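Local coordinates for protein N-acyl-D-glutamate deacylase (Bordetella bronchiseptica, PDB 3GIP) that probably catalyses the zinc-dependent hydrolysis of N-acyl-D-glutamate, releasing D-glutamate and a carboxylate, as a member of the amidohydrolase superfamily, at residues W15-T20 / T396-V401; F62-G67 / Q85-V90; D300-T305 / A341-M346. All blocks are in the same frame, centred on the assembly; numbering follows the deposited sequence.

In the fold
Interaction 2 lies deepest, its centre about 7 Å from that of the chain, and joins two parallel strands by backbone bonds, all its touching residues being buried. Interactions 1 and 3 are centred about 20 Å out yet mostly buried, interaction 3 reaching the surface at D301. Interaction 1 is purely apolar across its segments, a loop after strand 15-16 meeting helix 397-404; because strand 15-16 pairs with strand 57-64, it adjoins the same strand assembly as interaction 2, the two centres being about 16 Å apart. Interaction 3 belongs to a separate antiparallel sheet and mixes backbone bonds, hydrocarbon contacts and bridging waters. Its nearest atoms remain about 12 Å from interaction 2.

Interaction 1: residues W15-T20 / T396-V401; sequences WIIDGT and TLEQAV
I17 meets helix 397-404 with two methyls that its torsions send to different places: chi1 of -72° sets CG2 opposite the backbone N, while an extended chi2 of -170° carries CD1 outward from CG1. CG2 goes to V401 and CD1 to L397, one helical turn earlier. The first methyl sits against the V401 branch: I17 CG2 is 3.7 Å from V401 CB and 3.8 Å from V401 CG1, with V401 CG2 at a similar separation. At the other end I17 CD1 comes within 3.7 Å of L397 CG and also touches L397 CD2, the two side chains crossing at about a right angle. E398 lies across the isoleucine between these positions, and its CG approaches I17 CD1 to 4.0 Å. Its chain then bends at chi2, and the carboxylate forms a salt bridge with R24.

No hydrogen bond joins the segments; D18 and the helix start are each organised within their own segment. D18 makes an Asx turn, its OD1 accepting from T20 N at 3.0 Å and also from T20 OG1, both arriving from the same face of the carboxylate. This turn takes the chain past the helix, where G19 CA lies 4.3 Å from V401 CG1. On the helix side T396 and Q399 form a capping box: Q399 N donates to T396 OG1 at 3.1 Å, and T396 N returns a bond of 3.0 Å to a lone pair of Q399 OE1.

Around the contact, I17 bonds through its backbone to V58, and I17 and L397 both touch I57, while V401 rests on P60. L397 against L385 and A400 against V389 extend the packing to helix 376-391, so helix 397-404 touches both that helix and strand 57-64.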
loop_
_atom_site.group_PDB
_atom_site.type_symbol
_atom_site.label_atom_id
_atom_site.label_comp_id
_atom_site.label_asym_id
_atom_site.label_seq_id
_atom_site.Cartn_x
_atom_site.Cartn_y
_atom_site.Cartn_z
ATOM N N TRP A 15 -11.708 -19.777 -15.205
ATOM C CA TRP A 15 -10.372 -19.830 -15.775
ATOM C C TRP A 15 -9.385 -19.344 -14.731
ATOM O O TRP A 15 -9.528 -18.255 -14.173
ATOM C CB TRP A 15 -10.284 -18.962 -17.032
ATOM C CG TRP A 15 -10.981 -19.570 -18.206
ATOM C CD1 TRP A 15 -12.329 -19.623 -18.425
ATOM C CD2 TRP A 15 -10.369 -20.270 -19.296
ATOM N NE1 TRP A 15 -12.594 -20.315 -19.584
ATOM C CE2 TRP A 15 -11.410 -20.723 -20.139
ATOM C CE3 TRP A 15 -9.042 -20.559 -19.643
ATOM C CZ2 TRP A 15 -11.164 -21.450 -21.308
ATOM C CZ3 TRP A 15 -8.798 -21.286 -20.809
ATOM C CH2 TRP A 15 -9.856 -21.721 -21.626
ATOM N N ILE A 16 -8.379 -20.164 -14.465
ATOM C CA ILE A 16 -7.378 -19.834 -13.469
ATOM C C ILE A 16 -6.187 -19.042 -13.992
ATOM O O ILE A 16 -5.560 -19.423 -14.976
ATOM C CB ILE A 16 -6.810 -21.113 -12.817
ATOM C CG1 ILE A 16 -7.914 -21.865 -12.073
ATOM C CG2 ILE A 16 -5.663 -20.757 -11.879
ATOM C CD1 ILE A 16 -8.408 -21.172 -10.837
ATOM N N ILE A 17 -5.902 -17.924 -13.332
ATOM C CA ILE A 17 -4.723 -17.119 -13.629
ATOM C C ILE A 17 -4.059 -17.227 -12.260
ATOM O O ILE A 17 -4.440 -16.540 -11.311
ATOM C CB ILE A 17 -5.073 -15.655 -13.989
ATOM C CG1 ILE A 17 -5.718 -15.621 -15.378
ATOM C CG2 ILE A 17 -3.811 -14.794 -13.974
ATOM C CD1 ILE A 17 -5.900 -14.231 -15.959
ATOM N N ASP A 18 -3.082 -18.127 -12.165
ATOM C CA ASP A 18 -2.416 -18.423 -10.900
ATOM C C ASP A 18 -1.362 -17.475 -10.356
ATOM O O ASP A 18 -0.808 -17.728 -9.284
ATOM C CB ASP A 18 -1.828 -19.838 -10.949
ATOM C CG ASP A 18 -0.818 -20.018 -12.069
ATOM O OD1 ASP A 18 -0.248 -19.007 -12.537
ATOM O OD2 ASP A 18 -0.580 -21.178 -12.473
ATOM N N GLY A 19 -1.076 -16.395 -11.075
ATOM C CA GLY A 19 -0.087 -15.446 -10.598
ATOM C C GLY A 19 1.332 -15.669 -11.092
ATOM O O GLY A 19 2.199 -14.823 -10.879
ATOM N N THR A 20 1.573 -16.796 -11.759
ATOM C CA THR A 20 2.910 -17.115 -12.265
ATOM C C THR A 20 3.209 -16.468 -13.613
ATOM O O THR A 20 4.353 -16.483 -14.075
ATOM C CB THR A 20 3.090 -18.627 -12.453
ATOM O OG1 THR A 20 2.196 -19.080 -13.476
ATOM C CG2 THR A 20 2.800 -19.368 -11.156
ATOM N N THR A 396 -0.896 -7.938 -20.384
ATOM C CA THR A 396 -1.986 -8.902 -20.365
ATOM C C THR A 396 -2.536 -9.030 -18.960
ATOM O O THR A 396 -1.909 -8.591 -17.993
ATOM C CB THR A 396 -1.529 -10.299 -20.811
ATOM O OG1 THR A 396 -0.575 -10.808 -19.873
ATOM C CG2 THR A 396 -0.901 -10.237 -22.192
ATOM N N LEU A 397 -3.715 -9.628 -18.851
ATOM C CA LEU A 397 -4.334 -9.826 -17.552
ATOM C C LEU A 397 -3.427 -10.736 -16.717
ATOM O O LEU A 397 -3.253 -10.519 -15.515
ATOM C CB LEU A 397 -5.720 -10.451 -17.727
ATOM C CG LEU A 397 -6.569 -10.614 -16.463
ATOM C CD1 LEU A 397 -6.720 -9.268 -15.761
ATOM C CD2 LEU A 397 -7.935 -11.172 -16.840
ATOM N N GLU A 398 -2.839 -11.746 -17.356
ATOM C CA GLU A 398 -1.944 -12.657 -16.654
ATOM C C GLU A 398 -0.749 -11.911 -16.070
ATOM O O GLU A 398 -0.328 -12.183 -14.944
ATOM C CB GLU A 398 -1.449 -13.769 -17.590
ATOM C CG GLU A 398 -2.489 -14.846 -17.885
ATOM C CD GLU A 398 -3.344 -14.555 -19.107
ATOM O OE1 GLU A 398 -3.440 -13.380 -19.520
ATOM O OE2 GLU A 398 -3.938 -15.512 -19.650
ATOM N N GLN A 399 -0.197 -10.974 -16.836
ATOM C CA GLN A 399 0.940 -10.199 -16.358
ATOM C C GLN A 399 0.523 -9.267 -15.223
ATOM O O GLN A 399 1.241 -9.123 -14.234
ATOM C CB GLN A 399 1.551 -9.378 -17.500
ATOM C CG GLN A 399 2.241 -10.211 -18.569
ATOM C CD GLN A 399 2.755 -9.367 -19.725
ATOM O OE1 GLN A 399 1.992 -8.643 -20.371
ATOM N NE2 GLN A 399 4.053 -9.461 -19.996
ATOM N N ALA A 400 -0.640 -8.640 -15.361
ATOM C CA ALA A 400 -1.117 -7.715 -14.339
ATOM C C ALA A 400 -1.392 -8.432 -13.022
ATOM O O ALA A 400 -1.028 -7.941 -11.953
ATOM C CB ALA A 400 -2.373 -6.997 -14.825
ATOM N N VAL A 401 -2.038 -9.592 -13.093
ATOM C CA VAL A 401 -2.326 -10.346 -11.878
ATOM C C VAL A 401 -1.020 -10.698 -11.171
ATOM O O VAL A 401 -0.947 -10.668 -9.946
ATOM C CB VAL A 401 -3.124 -11.633 -12.189
ATOM C CG1 VAL A 401 -3.218 -12.511 -10.944
ATOM C CG2 VAL A 401 -4.523 -11.261 -12.665
#

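Interaction 2: residues F62-G67 / Q85-V90; sequences FIDVHG and QGITTV
The I87 side chain crosses that of D64 obliquely and lies by the carbonyl of F62, its atoms dividing between these two neighbours. CB stands 3.9 Å from F62 O. From there CG2, placed opposite the backbone N by chi1 of -63°, touches the same carbonyl and lies 3.8 Å from D64 CB. CG1 takes the other branch toward F62 CB, and an extended chi2 of 167° delivers CD1 to D64, 4.0 Å from its OD2. That carboxylate oxygen is held by a salt bridge to K82 and a hydrogen bond with S364, so the methyl packs against an already engaged group.

The backbones pair in parallel, the strand axes inclined by 35°. F62 N donates to G86 O at 2.9 Å, and D64 N donates to T89 O at 2.9 Å. Between them lies a beta bulge, where F62 O accepts from T88 N at 2.8 Å and, weakly, from T89 N at 3.4 Å. The extra residue shifts the register, pairing F62 with I87 but I63 with T89. I63 and T89 then lie side by side on the face away from I87, D64 and V90.

Before the strand, G86 closes a Schellman motif that ends helix 80-83. There the F62 ring presents its edge to Q85 O, which lies in the ring plane 3.4 Å from CD2; this buried carbonyl oxygen has no polar partner in the model. At the far end V90 CG2 rests on G67 CA, next to H66, which begins the HxH sequence characteristic of amidohydrolases and whose ring meets that of the zinc ligand H248 at an inclined angle.

F62 and D64 face helix 376-391 through L385 and F381, while I63 packs on P408 of helix 406-412 and T88 on V455 of strand 452-457; T88 also bonds through its backbone to N139 of strand 139-145.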
loop_
_atom_site.group_PDB
_atom_site.type_symbol
_atom_site.label_atom_id
_atom_site.label_comp_id
_atom_site.label_asym_id
_atom_site.label_seq_id
_atom_site.Cartn_x
_atom_site.Cartn_y
_atom_site.Cartn_z
ATOM N N PHE A 62 -5.543 -10.144 -4.282
ATOM C CA PHE A 62 -4.574 -9.081 -4.516
ATOM C C PHE A 62 -3.889 -8.607 -3.242
ATOM O O PHE A 62 -4.498 -8.540 -2.171
ATOM C CB PHE A 62 -5.239 -7.897 -5.225
ATOM C CG PHE A 62 -5.988 -8.282 -6.471
ATOM C CD1 PHE A 62 -5.501 -9.281 -7.312
ATOM C CD2 PHE A 62 -7.180 -7.645 -6.808
ATOM C CE1 PHE A 62 -6.191 -9.640 -8.467
ATOM C CE2 PHE A 62 -7.876 -7.997 -7.962
ATOM C CZ PHE A 62 -7.382 -8.994 -8.792
ATOM N N ILE A 63 -2.607 -8.289 -3.375
ATOM C CA ILE A 63 -1.800 -7.830 -2.258
ATOM C C ILE A 63 -1.508 -6.339 -2.405
ATOM O O ILE A 63 -0.771 -5.921 -3.300
ATOM C CB ILE A 63 -0.474 -8.629 -2.183
ATOM C CG1 ILE A 63 -0.788 -10.116 -2.005
ATOM C CG2 ILE A 63 0.384 -8.122 -1.030
ATOM C CD1 ILE A 63 0.436 -11.006 -1.887
ATOM N N ASP A 64 -2.112 -5.542 -1.524
ATOM C CA ASP A 64 -1.934 -4.096 -1.530
ATOM C C ASP A 64 -0.664 -3.783 -0.758
ATOM O O ASP A 64 -0.666 -3.754 0.473
ATOM C CB ASP A 64 -3.137 -3.427 -0.860
ATOM C CG ASP A 64 -3.098 -1.918 -0.959
ATOM O OD1 ASP A 64 -2.128 -1.372 -1.530
ATOM O OD2 ASP A 64 -4.046 -1.276 -0.461
ATOM N N VAL A 65 0.417 -3.541 -1.490
ATOM C CA VAL A 65 1.702 -3.273 -0.871
ATOM C C VAL A 65 1.857 -1.881 -0.276
ATOM O O VAL A 65 2.849 -1.611 0.396
ATOM C CB VAL A 65 2.860 -3.530 -1.870
ATOM C CG1 VAL A 65 2.754 -4.952 -2.415
ATOM C CG2 VAL A 65 2.822 -2.509 -3.009
ATOM N N HIS A 66 0.891 -0.994 -0.508
ATOM C CA HIS A 66 1.002 0.345 0.056
ATOM C C HIS A 66 -0.247 0.804 0.784
ATOM O O HIS A 66 -1.011 1.642 0.287
ATOM C CB HIS A 66 1.356 1.383 -1.010
ATOM C CG HIS A 66 1.949 2.631 -0.435
ATOM N ND1 HIS A 66 3.308 2.837 -0.346
ATOM C CD2 HIS A 66 1.368 3.696 0.168
ATOM C CE1 HIS A 66 3.540 3.973 0.289
ATOM N NE2 HIS A 66 2.379 4.513 0.612
ATOM N N GLY A 67 -0.449 0.261 1.975
ATOM C CA GLY A 67 -1.605 0.648 2.752
ATOM C C GLY A 67 -1.222 1.519 3.932
ATOM O O GLY A 67 -0.063 1.547 4.349
ATOM N N GLN A 85 -12.476 -4.570 -3.777
ATOM C CA GLN A 85 -11.649 -4.434 -4.970
ATOM C C GLN A 85 -10.704 -5.627 -5.125
ATOM O O GLN A 85 -9.729 -5.576 -5.882
ATOM C CB GLN A 85 -10.875 -3.105 -4.976
ATOM C CG GLN A 85 -9.922 -2.862 -3.826
ATOM C CD GLN A 85 -9.161 -1.556 -3.990
ATOM O OE1 GLN A 85 -8.426 -1.370 -4.963
ATOM N NE2 GLN A 85 -9.335 -0.643 -3.040
ATOM N N GLY A 86 -11.013 -6.701 -4.398
ATOM C CA GLY A 86 -10.244 -7.934 -4.482
ATOM C C GLY A 86 -8.986 -8.113 -3.655
ATOM O O GLY A 86 -8.257 -9.079 -3.865
ATOM N N ILE A 87 -8.740 -7.214 -2.707
ATOM C CA ILE A 87 -7.543 -7.272 -1.871
ATOM C C ILE A 87 -7.704 -8.229 -0.690
ATOM O O ILE A 87 -8.677 -8.135 0.057
ATOM C CB ILE A 87 -7.200 -5.863 -1.349
ATOM C CG1 ILE A 87 -6.883 -4.947 -2.532
ATOM C CG2 ILE A 87 -6.023 -5.917 -0.389
ATOM C CD1 ILE A 87 -6.846 -3.475 -2.172
ATOM N N THR A 88 -6.742 -9.138 -0.528
ATOM C CA THR A 88 -6.771 -10.121 0.558
ATOM C C THR A 88 -5.623 -9.955 1.555
ATOM O O THR A 88 -5.621 -10.580 2.620
ATOM C CB THR A 88 -6.720 -11.558 0.010
ATOM O OG1 THR A 88 -5.571 -11.706 -0.832
ATOM C CG2 THR A 88 -7.972 -11.868 -0.790
ATOM N N THR A 89 -4.642 -9.133 1.203
ATOM C CA THR A 89 -3.496 -8.867 2.072
ATOM C C THR A 89 -3.082 -7.413 1.897
ATOM O O THR A 89 -3.108 -6.888 0.784
ATOM C CB THR A 89 -2.270 -9.751 1.712
ATOM O OG1 THR A 89 -2.576 -11.128 1.955
ATOM C CG2 THR A 89 -1.052 -9.355 2.549
ATOM N N VAL A 90 -2.711 -6.759 2.991
ATOM C CA VAL A 90 -2.256 -5.383 2.908
ATOM C C VAL A 90 -0.986 -5.206 3.718
ATOM O O VAL A 90 -0.831 -5.798 4.787
ATOM C CB VAL A 90 -3.310 -4.374 3.427
ATOM C CG1 VAL A 90 -3.605 -4.618 4.902
ATOM C CG2 VAL A 90 -2.798 -2.950 3.215
#

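Interaction 3: residues D300-T305 / A341-M346; sequences DDIRIT and AIYFAM
R303 and I342 form an antiparallel hydrogen-bonded pair joining strands 303-307 and 339-343 of a three-stranded antiparallel sheet completed by 287-290; their two backbone bonds are the direct hydrogen bonds of the contact. I342 N donates to R303 O at 2.8 Å; the return bond from R303 N to I342 O is longer, 3.2 Å, yet nearly straight at 170°.

Water carries the pairing on where the chains diverge. One molecule donates to D300 O and accepts from F344 N, 2.8 Å away, with a weak bond to I342 O. A second also donates to D300 O and reaches F344 O at 2.7 Å.

Among hydrocarbon contacts, I302 CG2 meets A341 CB at 3.6 Å while CG1, set opposite the carbonyl carbon by chi1 of -72°, approaches the Y343 ring at CD1. Separately, T305 crosses I342 at about a right angle, its CG2 tightly placed 3.5 Å from I342 CG1.

Among the aromatic rings, F344 turns its edge to D301 O, in the ring plane and 3.5 Å from CD2. I342 CG2 lies over one face of F344, toward the rim. Y343, about 11 Å from the bound zinc, bonds through OH to I290 and I292 and makes a cation-pi contact with R295.

The chemistry thus changes from direct backbone pairing of R303 with I342 to water-bridged joining of D300 with F344, so that beyond this pair the segments meet through water and ring-edge contact.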
loop_
_atom_site.group_PDB
_atom_site.type_symbol
_atom_site.label_atom_id
_atom_site.label_comp_id
_atom_site.label_asym_id
_atom_site.label_seq_id
_atom_site.Cartn_x
_atom_site.Cartn_y
_atom_site.Cartn_z
ATOM N N ASP A 300 -2.049 24.108 -9.000
ATOM C CA ASP A 300 -3.425 24.578 -9.067
ATOM C C ASP A 300 -4.388 23.445 -8.726
ATOM O O ASP A 300 -4.013 22.269 -8.713
ATOM C CB ASP A 300 -3.761 25.120 -10.462
ATOM C CG ASP A 300 -3.140 26.480 -10.733
ATOM O OD1 ASP A 300 -2.838 27.215 -9.767
ATOM O OD2 ASP A 300 -2.974 26.822 -11.923
ATOM N N ASP A 301 -5.631 23.816 -8.448
ATOM C CA ASP A 301 -6.686 22.869 -8.111
ATOM C C ASP A 301 -6.439 21.990 -6.892
ATOM O O ASP A 301 -6.910 20.853 -6.831
ATOM C CB ASP A 301 -7.035 21.997 -9.325
ATOM C CG ASP A 301 -7.893 22.738 -10.343
ATOM O OD1 ASP A 301 -8.219 23.911 -10.088
ATOM O OD2 ASP A 301 -8.245 22.154 -11.391
ATOM N N ILE A 302 -5.703 22.512 -5.915
ATOM C CA ILE A 302 -5.484 21.758 -4.689
ATOM C C ILE A 302 -6.893 21.604 -4.114
ATOM O O ILE A 302 -7.598 22.594 -3.904
ATOM C CB ILE A 302 -4.571 22.537 -3.712
ATOM C CG1 ILE A 302 -3.138 22.537 -4.254
ATOM C CG2 ILE A 302 -4.616 21.902 -2.320
ATOM C CD1 ILE A 302 -2.185 23.452 -3.485
ATOM N N ARG A 303 -7.314 20.363 -3.888
ATOM C CA ARG A 303 -8.658 20.098 -3.385
ATOM C C ARG A 303 -8.599 19.455 -2.006
ATOM O O ARG A 303 -7.941 18.440 -1.811
ATOM C CB ARG A 303 -9.416 19.194 -4.371
ATOM C CG ARG A 303 -10.889 19.033 -4.040
ATOM C CD ARG A 303 -11.591 18.054 -4.971
ATOM N NE ARG A 303 -11.953 18.640 -6.260
ATOM C CZ ARG A 303 -12.582 17.965 -7.219
ATOM N NH1 ARG A 303 -12.902 16.693 -7.020
ATOM N NH2 ARG A 303 -12.907 18.556 -8.364
ATOM N N ILE A 304 -9.302 20.057 -1.054
ATOM C CA ILE A 304 -9.303 19.573 0.322
ATOM C C ILE A 304 -9.977 18.215 0.509
ATOM O O ILE A 304 -11.054 17.961 -0.025
ATOM C CB ILE A 304 -9.969 20.623 1.246
ATOM C CG1 ILE A 304 -9.286 21.985 1.050
ATOM C CG2 ILE A 304 -9.881 20.187 2.703
ATOM C CD1 ILE A 304 -7.768 21.968 1.242
ATOM N N THR A 305 -9.321 17.339 1.267
ATOM C CA THR A 305 -9.851 16.007 1.553
ATOM C C THR A 305 -10.400 15.947 2.977
ATOM O O THR A 305 -11.241 15.105 3.300
ATOM C CB THR A 305 -8.765 14.930 1.391
ATOM O OG1 THR A 305 -7.602 15.307 2.136
ATOM C CG2 THR A 305 -8.389 14.776 -0.074
ATOM N N ALA A 341 -5.190 17.099 1.299
ATOM C CA ALA A 341 -5.592 17.536 -0.031
ATOM C C ALA A 341 -5.166 16.575 -1.123
ATOM O O ALA A 341 -4.357 15.670 -0.901
ATOM C CB ALA A 341 -5.001 18.913 -0.322
ATOM N N ILE A 342 -5.736 16.782 -2.307
ATOM C CA ILE A 342 -5.400 16.003 -3.485
ATOM C C ILE A 342 -4.649 16.979 -4.378
ATOM O O ILE A 342 -5.049 18.140 -4.526
ATOM C CB ILE A 342 -6.658 15.489 -4.223
ATOM C CG1 ILE A 342 -7.343 14.410 -3.381
ATOM C CG2 ILE A 342 -6.271 14.935 -5.600
ATOM C CD1 ILE A 342 -8.687 13.970 -3.908
ATOM N N TYR A 343 -3.551 16.504 -4.951
ATOM C CA TYR A 343 -2.703 17.306 -5.817
ATOM C C TYR A 343 -2.710 16.699 -7.214
ATOM O O TYR A 343 -2.124 15.644 -7.442
ATOM C CB TYR A 343 -1.274 17.316 -5.265
ATOM C CG TYR A 343 -1.183 17.836 -3.850
ATOM C CD1 TYR A 343 -1.105 19.204 -3.592
ATOM C CD2 TYR A 343 -1.192 16.958 -2.765
ATOM C CE1 TYR A 343 -1.035 19.687 -2.287
ATOM C CE2 TYR A 343 -1.124 17.434 -1.454
ATOM C CZ TYR A 343 -1.043 18.794 -1.225
ATOM O OH TYR A 343 -0.955 19.264 0.068
ATOM N N PHE A 344 -3.389 17.366 -8.140
ATOM C CA PHE A 344 -3.483 16.900 -9.522
ATOM C C PHE A 344 -2.236 17.397 -10.235
ATOM O O PHE A 344 -2.254 18.443 -10.880
ATOM C CB PHE A 344 -4.757 17.474 -10.145
ATOM C CG PHE A 344 -6.010 17.009 -9.461
ATOM C CD1 PHE A 344 -6.491 15.716 -9.674
ATOM C CD2 PHE A 344 -6.686 17.836 -8.566
ATOM C CE1 PHE A 344 -7.620 15.255 -9.010
ATOM C CE2 PHE A 344 -7.819 17.382 -7.894
ATOM C CZ PHE A 344 -8.288 16.089 -8.116
ATOM N N ALA A 345 -1.153 16.629 -10.131
ATOM C CA ALA A 345 0.115 17.066 -10.700
ATOM C C ALA A 345 0.924 16.090 -11.538
ATOM O O ALA A 345 2.074 16.379 -11.862
ATOM C CB ALA A 345 0.999 17.603 -9.571
ATOM N N MET A 346 0.350 14.946 -11.897
ATOM C CA MET A 346 1.095 13.980 -12.695
ATOM C C MET A 346 0.518 13.778 -14.091
ATOM O O MET A 346 -0.601 14.198 -14.382
ATOM C CB MET A 346 1.162 12.629 -11.972
ATOM C CG MET A 346 1.927 12.649 -10.646
ATOM S SD MET A 346 0.877 12.869 -9.188
ATOM C CE MET A 346 0.291 11.191 -8.946
HETATM O O HOH W 1 -4.176 19.928 -7.263
HETATM O O HOH W 2 -2.842 21.059 -10.927
#